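Chloroplast pentatricopeptide repeat protein 10 (Zea mays, PDB 4M59) binds specific single-stranded RNA elements between chloroplast genes through its pentatricopeptide repeats, stabilising the mRNAs by blocking exonucleases. Local coordinates at residues P280-Y292 / A301-F313. The protein carries 4 engineered substitutions. Numbering follows the deposited sequence.
Sequences PNAFTYNTVMTAY and ALALFDQMKKTGF
From Met-289, whose CA lies 4.7 Å from that of Ala-301, to Tyr-285 beside Met-308, helices 282-292 and 301-310 run antiparallel, their axes at 161° and 9.1 Å apart at closest, as in the helical hairpin of a pentatricopeptide repeat. The small methyl of Ala-301 suits the close end: its CB lies 3.6 Å from CG of Met-289. Long and flexible, Met-289 fills a hole among Ala-301, Leu-304, Phe-305 and Met-308; its SD lies obliquely to the Phe-305 ring, a Met-aromatic contact, and the bend at chi3 (-61°) turns CE to within 3.6 Å of CD2 of Leu-304. Branched Leu-304 serves two neighbours more, CD2 meeting CD1 of Tyr-285 and CD1 touching both methyls of Val-288. Where the helices stand farther apart, the broad Tyr-285 ring bridges them, one face under Met-308 CB, 4.1 Å from the ring centroid. Met-308, extended beyond CG, carries CE on to Ala-282 CB; Phe-313 lies edge near edge with the tyrosine, its spacing doubtful. A serine in place of Tyr-285 would probably open a gap beside Leu-304 and Met-308. Helix 247-255 packs on Val-288 through Tyr-250, helix 266-272 on Leu-304 through Leu-270, and helix 317-328 on Ala-301 through Met-326, continuing the repeat stack.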
loop_
_atom_site.group_PDB
_atom_site.type_symbol
_atom_site.label_atom_id
_atom_site.label_comp_id
_atom_site.label_asym_id
_atom_site.label_seq_id
_atom_site.Cartn_x
_atom_site.Cartn_y
_atom_site.Cartn_z
ATOM N N PRO A 280 34.411 -0.254 -0.778
ATOM C CA PRO A 280 33.179 0.511 -0.981
ATOM C C PRO A 280 33.092 1.706 -0.034
ATOM O O PRO A 280 34.033 1.968 0.714
ATOM C CB PRO A 280 32.083 -0.502 -0.650
ATOM C CG PRO A 280 32.696 -1.825 -0.963
ATOM C CD PRO A 280 34.151 -1.696 -0.611
ATOM N N ASN A 281 31.969 2.415 -0.077
ATOM C CA ASN A 281 31.763 3.580 0.776
ATOM C C ASN A 281 30.529 3.439 1.660
ATOM O O ASN A 281 29.879 2.391 1.674
ATOM C CB ASN A 281 31.660 4.852 -0.065
ATOM C CG ASN A 281 32.525 4.801 -1.309
ATOM O OD1 ASN A 281 32.988 3.734 -1.708
ATOM N ND2 ASN A 281 32.749 5.956 -1.922
ATOM N N ALA A 282 30.205 4.499 2.395
ATOM C CA ALA A 282 29.049 4.494 3.284
ATOM C C ALA A 282 27.747 4.583 2.496
ATOM O O ALA A 282 26.712 4.085 2.933
ATOM C CB ALA A 282 29.148 5.630 4.285
ATOM N N PHE A 283 27.808 5.223 1.333
ATOM C CA PHE A 283 26.650 5.378 0.494
ATOM C C PHE A 283 26.404 4.105 -0.269
ATOM O O PHE A 283 25.277 3.745 -0.551
ATOM C CB PHE A 283 26.817 6.509 -0.489
ATOM C CG PHE A 283 25.668 6.629 -1.409
ATOM C CD1 PHE A 283 24.385 6.671 -0.908
ATOM C CD2 PHE A 283 25.853 6.661 -2.768
ATOM C CE1 PHE A 283 23.302 6.766 -1.745
ATOM C CE2 PHE A 283 24.772 6.761 -3.615
ATOM C CZ PHE A 283 23.494 6.811 -3.102
ATOM N N THR A 284 27.471 3.378 -0.513
ATOM C CA THR A 284 27.382 2.131 -1.207
ATOM C C THR A 284 26.643 1.199 -0.344
ATOM O O THR A 284 25.639 0.628 -0.705
ATOM C CB THR A 284 28.729 1.577 -1.391
ATOM O OG1 THR A 284 29.589 2.612 -1.858
ATOM C CG2 THR A 284 28.681 0.470 -2.373
ATOM N N TYR A 285 27.167 1.031 0.866
ATOM C CA TYR A 285 26.582 0.145 1.858
ATOM C C TYR A 285 25.101 0.427 2.057
ATOM O O TYR A 285 24.313 -0.496 2.256
ATOM C CB TYR A 285 27.319 0.275 3.192
ATOM C CG TYR A 285 28.591 -0.534 3.270
ATOM C CD1 TYR A 285 28.640 -1.835 2.790
ATOM C CD2 TYR A 285 29.746 0.001 3.824
ATOM C CE1 TYR A 285 29.800 -2.580 2.859
ATOM C CE2 TYR A 285 30.911 -0.735 3.896
ATOM C CZ TYR A 285 30.931 -2.026 3.412
ATOM O OH TYR A 285 32.087 -2.765 3.481
ATOM N N ASN A 286 24.718 1.699 2.005
ATOM C CA ASN A 286 23.333 2.043 2.226
ATOM C C ASN A 286 22.513 1.688 1.025
ATOM O O ASN A 286 21.345 1.364 1.129
ATOM C CB ASN A 286 23.195 3.519 2.522
ATOM C CG ASN A 286 23.466 3.842 3.954
ATOM O OD1 ASN A 286 22.872 3.262 4.855
ATOM N ND2 ASN A 286 24.376 4.762 4.182
ATOM N N THR A 287 23.142 1.744 -0.130
ATOM C CA THR A 287 22.435 1.475 -1.352
ATOM C C THR A 287 22.043 0.017 -1.411
ATOM O O THR A 287 20.933 -0.308 -1.797
ATOM C CB THR A 287 23.264 1.888 -2.560
ATOM O OG1 THR A 287 23.354 3.313 -2.596
ATOM C CG2 THR A 287 22.608 1.429 -3.818
ATOM N N VAL A 288 22.934 -0.859 -0.990
ATOM C CA VAL A 288 22.632 -2.278 -0.991
ATOM C C VAL A 288 21.747 -2.675 0.184
ATOM O O VAL A 288 20.890 -3.537 0.059
ATOM C CB VAL A 288 23.911 -3.115 -1.022
ATOM C CG1 VAL A 288 24.993 -2.418 -0.264
ATOM C CG2 VAL A 288 23.682 -4.489 -0.463
ATOM N N MET A 289 21.936 -2.027 1.319
ATOM C CA MET A 289 21.088 -2.295 2.466
ATOM C C MET A 289 19.647 -1.964 2.138
ATOM O O MET A 289 18.744 -2.756 2.382
ATOM C CB MET A 289 21.555 -1.504 3.684
ATOM C CG MET A 289 22.020 -2.379 4.830
ATOM S SD MET A 289 22.494 -1.498 6.314
ATOM C CE MET A 289 23.830 -0.519 5.695
ATOM N N THR A 290 19.443 -0.795 1.556
ATOM C CA THR A 290 18.114 -0.319 1.241
ATOM C C THR A 290 17.486 -1.165 0.168
ATOM O O THR A 290 16.276 -1.304 0.105
ATOM C CB THR A 290 18.182 1.084 0.743
ATOM O OG1 THR A 290 19.332 1.712 1.308
ATOM C CG2 THR A 290 16.973 1.837 1.156
ATOM N N ALA A 291 18.321 -1.734 -0.681
ATOM C CA ALA A 291 17.847 -2.598 -1.739
ATOM C C ALA A 291 17.149 -3.791 -1.142
ATOM O O ALA A 291 16.011 -4.071 -1.464
ATOM C CB ALA A 291 18.987 -3.046 -2.588
ATOM N N TYR A 292 17.840 -4.482 -0.256
ATOM C CA TYR A 292 17.276 -5.632 0.415
ATOM C C TYR A 292 16.076 -5.252 1.242
ATOM O O TYR A 292 15.159 -6.045 1.418
ATOM C CB TYR A 292 18.328 -6.294 1.283
ATOM C CG TYR A 292 19.298 -7.075 0.467
ATOM C CD1 TYR A 292 19.058 -8.390 0.165
ATOM C CD2 TYR A 292 20.431 -6.490 -0.039
ATOM C CE1 TYR A 292 19.924 -9.100 -0.597
ATOM C CE2 TYR A 292 21.307 -7.199 -0.796
ATOM C CZ TYR A 292 21.048 -8.504 -1.074
ATOM O OH TYR A 292 21.919 -9.227 -1.839
ATOM N N ALA A 301 19.981 -7.244 5.336
ATOM C CA ALA A 301 20.536 -5.913 5.381
ATOM C C ALA A 301 21.173 -5.693 6.719
ATOM O O ALA A 301 22.197 -5.042 6.840
ATOM C CB ALA A 301 19.464 -4.909 5.144
ATOM N N LEU A 302 20.545 -6.254 7.749
ATOM C CA LEU A 302 21.080 -6.191 9.099
ATOM C C LEU A 302 22.460 -6.827 9.106
ATOM O O LEU A 302 23.417 -6.259 9.628
ATOM C CB LEU A 302 20.160 -6.937 10.066
ATOM C CG LEU A 302 19.377 -6.099 11.081
ATOM C CD1 LEU A 302 19.155 -4.683 10.569
ATOM C CD2 LEU A 302 18.053 -6.771 11.407
ATOM N N ALA A 303 22.549 -8.012 8.510
ATOM C CA ALA A 303 23.797 -8.726 8.425
ATOM C C ALA A 303 24.866 -7.852 7.808
ATOM O O ALA A 303 25.976 -7.814 8.308
ATOM C CB ALA A 303 23.617 -9.964 7.632
ATOM N N LEU A 304 24.544 -7.136 6.741
ATOM C CA LEU A 304 25.542 -6.263 6.138
ATOM C C LEU A 304 25.913 -5.223 7.141
ATOM O O LEU A 304 27.062 -4.806 7.221
ATOM C CB LEU A 304 25.023 -5.556 4.890
ATOM C CG LEU A 304 25.982 -4.608 4.142
ATOM C CD1 LEU A 304 25.568 -4.506 2.707
ATOM C CD2 LEU A 304 26.061 -3.206 4.718
ATOM N N PHE A 305 24.922 -4.787 7.893
ATOM C CA PHE A 305 25.154 -3.685 8.780
ATOM C C PHE A 305 26.156 -4.106 9.830
ATOM O O PHE A 305 26.969 -3.308 10.258
ATOM C CB PHE A 305 23.858 -3.180 9.390
ATOM C CG PHE A 305 23.990 -1.846 10.010
ATOM C CD1 PHE A 305 24.717 -0.870 9.390
ATOM C CD2 PHE A 305 23.411 -1.566 11.212
ATOM C CE1 PHE A 305 24.853 0.343 9.949
ATOM C CE2 PHE A 305 23.554 -0.348 11.768
ATOM C CZ PHE A 305 24.273 0.606 11.134
ATOM N N ASP A 306 26.102 -5.375 10.214
ATOM C CA ASP A 306 27.062 -5.927 11.161
ATOM C C ASP A 306 28.468 -5.872 10.580
ATOM O O ASP A 306 29.447 -5.731 11.312
ATOM C CB ASP A 306 26.698 -7.373 11.498
ATOM C CG ASP A 306 25.883 -7.489 12.772
ATOM O OD1 ASP A 306 25.650 -6.453 13.429
ATOM O OD2 ASP A 306 25.476 -8.620 13.115
ATOM N N GLN A 307 28.564 -5.982 9.258
ATOM C CA GLN A 307 29.853 -5.998 8.577
ATOM C C GLN A 307 30.411 -4.598 8.333
ATOM O O GLN A 307 31.589 -4.342 8.570
ATOM C CB GLN A 307 29.751 -6.761 7.256
ATOM C CG GLN A 307 29.848 -8.270 7.403
ATOM C CD GLN A 307 28.821 -8.830 8.368
ATOM O OE1 GLN A 307 28.128 -8.083 9.058
ATOM N NE2 GLN A 307 28.714 -10.151 8.416
ATOM N N MET A 308 29.563 -3.692 7.858
ATOM C CA MET A 308 29.992 -2.326 7.592
ATOM C C MET A 308 30.778 -1.773 8.776
ATOM O O MET A 308 31.563 -0.838 8.631
ATOM C CB MET A 308 28.793 -1.424 7.298
ATOM C CG MET A 308 29.151 0.046 7.147
ATOM S SD MET A 308 27.705 1.102 6.961
ATOM C CE MET A 308 28.454 2.724 7.082
ATOM N N LYS A 309 30.562 -2.358 9.948
ATOM C CA LYS A 309 31.246 -1.926 11.162
ATOM C C LYS A 309 32.506 -2.751 11.403
ATOM O O LYS A 309 33.616 -2.220 11.397
ATOM C CB LYS A 309 30.314 -2.024 12.369
ATOM C CG LYS A 309 29.082 -1.141 12.276
ATOM C CD LYS A 309 28.195 -1.294 13.499
ATOM C CE LYS A 309 26.800 -1.764 13.123
ATOM N NZ LYS A 309 26.412 -2.999 13.859
ATOM N N LYS A 310 32.325 -4.051 11.613
ATOM C CA LYS A 310 33.443 -4.949 11.857
ATOM C C LYS A 310 34.384 -4.994 10.653
ATOM O O LYS A 310 35.296 -5.820 10.597
ATOM C CB LYS A 310 32.940 -6.356 12.183
ATOM C CG LYS A 310 31.696 -6.383 13.054
ATOM C CD LYS A 310 30.916 -7.674 12.865
ATOM C CE LYS A 310 30.405 -8.212 14.190
ATOM N NZ LYS A 310 31.317 -7.865 15.319
ATOM N N THR A 311 34.173 -4.081 9.715
ATOM C CA THR A 311 35.008 -3.994 8.524
ATOM C C THR A 311 35.710 -2.642 8.416
ATOM O O THR A 311 36.673 -2.502 7.665
ATOM C CB THR A 311 34.193 -4.253 7.244
ATOM O OG1 THR A 311 33.412 -5.445 7.406
ATOM C CG2 THR A 311 35.119 -4.419 6.049
ATOM N N GLY A 312 35.227 -1.657 9.161
ATOM C CA GLY A 312 35.853 -0.347 9.160
ATOM C C GLY A 312 34.891 0.820 9.278
ATOM O O GLY A 312 34.717 1.385 10.359
ATOM N N PHE A 313 34.271 1.186 8.162
ATOM C CA PHE A 313 33.358 2.325 8.118
ATOM C C PHE A 313 32.421 2.369 9.321
ATOM O O PHE A 313 31.827 1.359 9.695
ATOM C CB PHE A 313 32.540 2.311 6.823
ATOM C CG PHE A 313 33.377 2.212 5.580
ATOM C CD1 PHE A 313 34.621 2.812 5.513
ATOM C CD2 PHE A 313 32.918 1.510 4.477
ATOM C CE1 PHE A 313 35.393 2.719 4.372
ATOM C CE2 PHE A 313 33.684 1.414 3.333
ATOM C CZ PHE A 313 34.923 2.019 3.279
#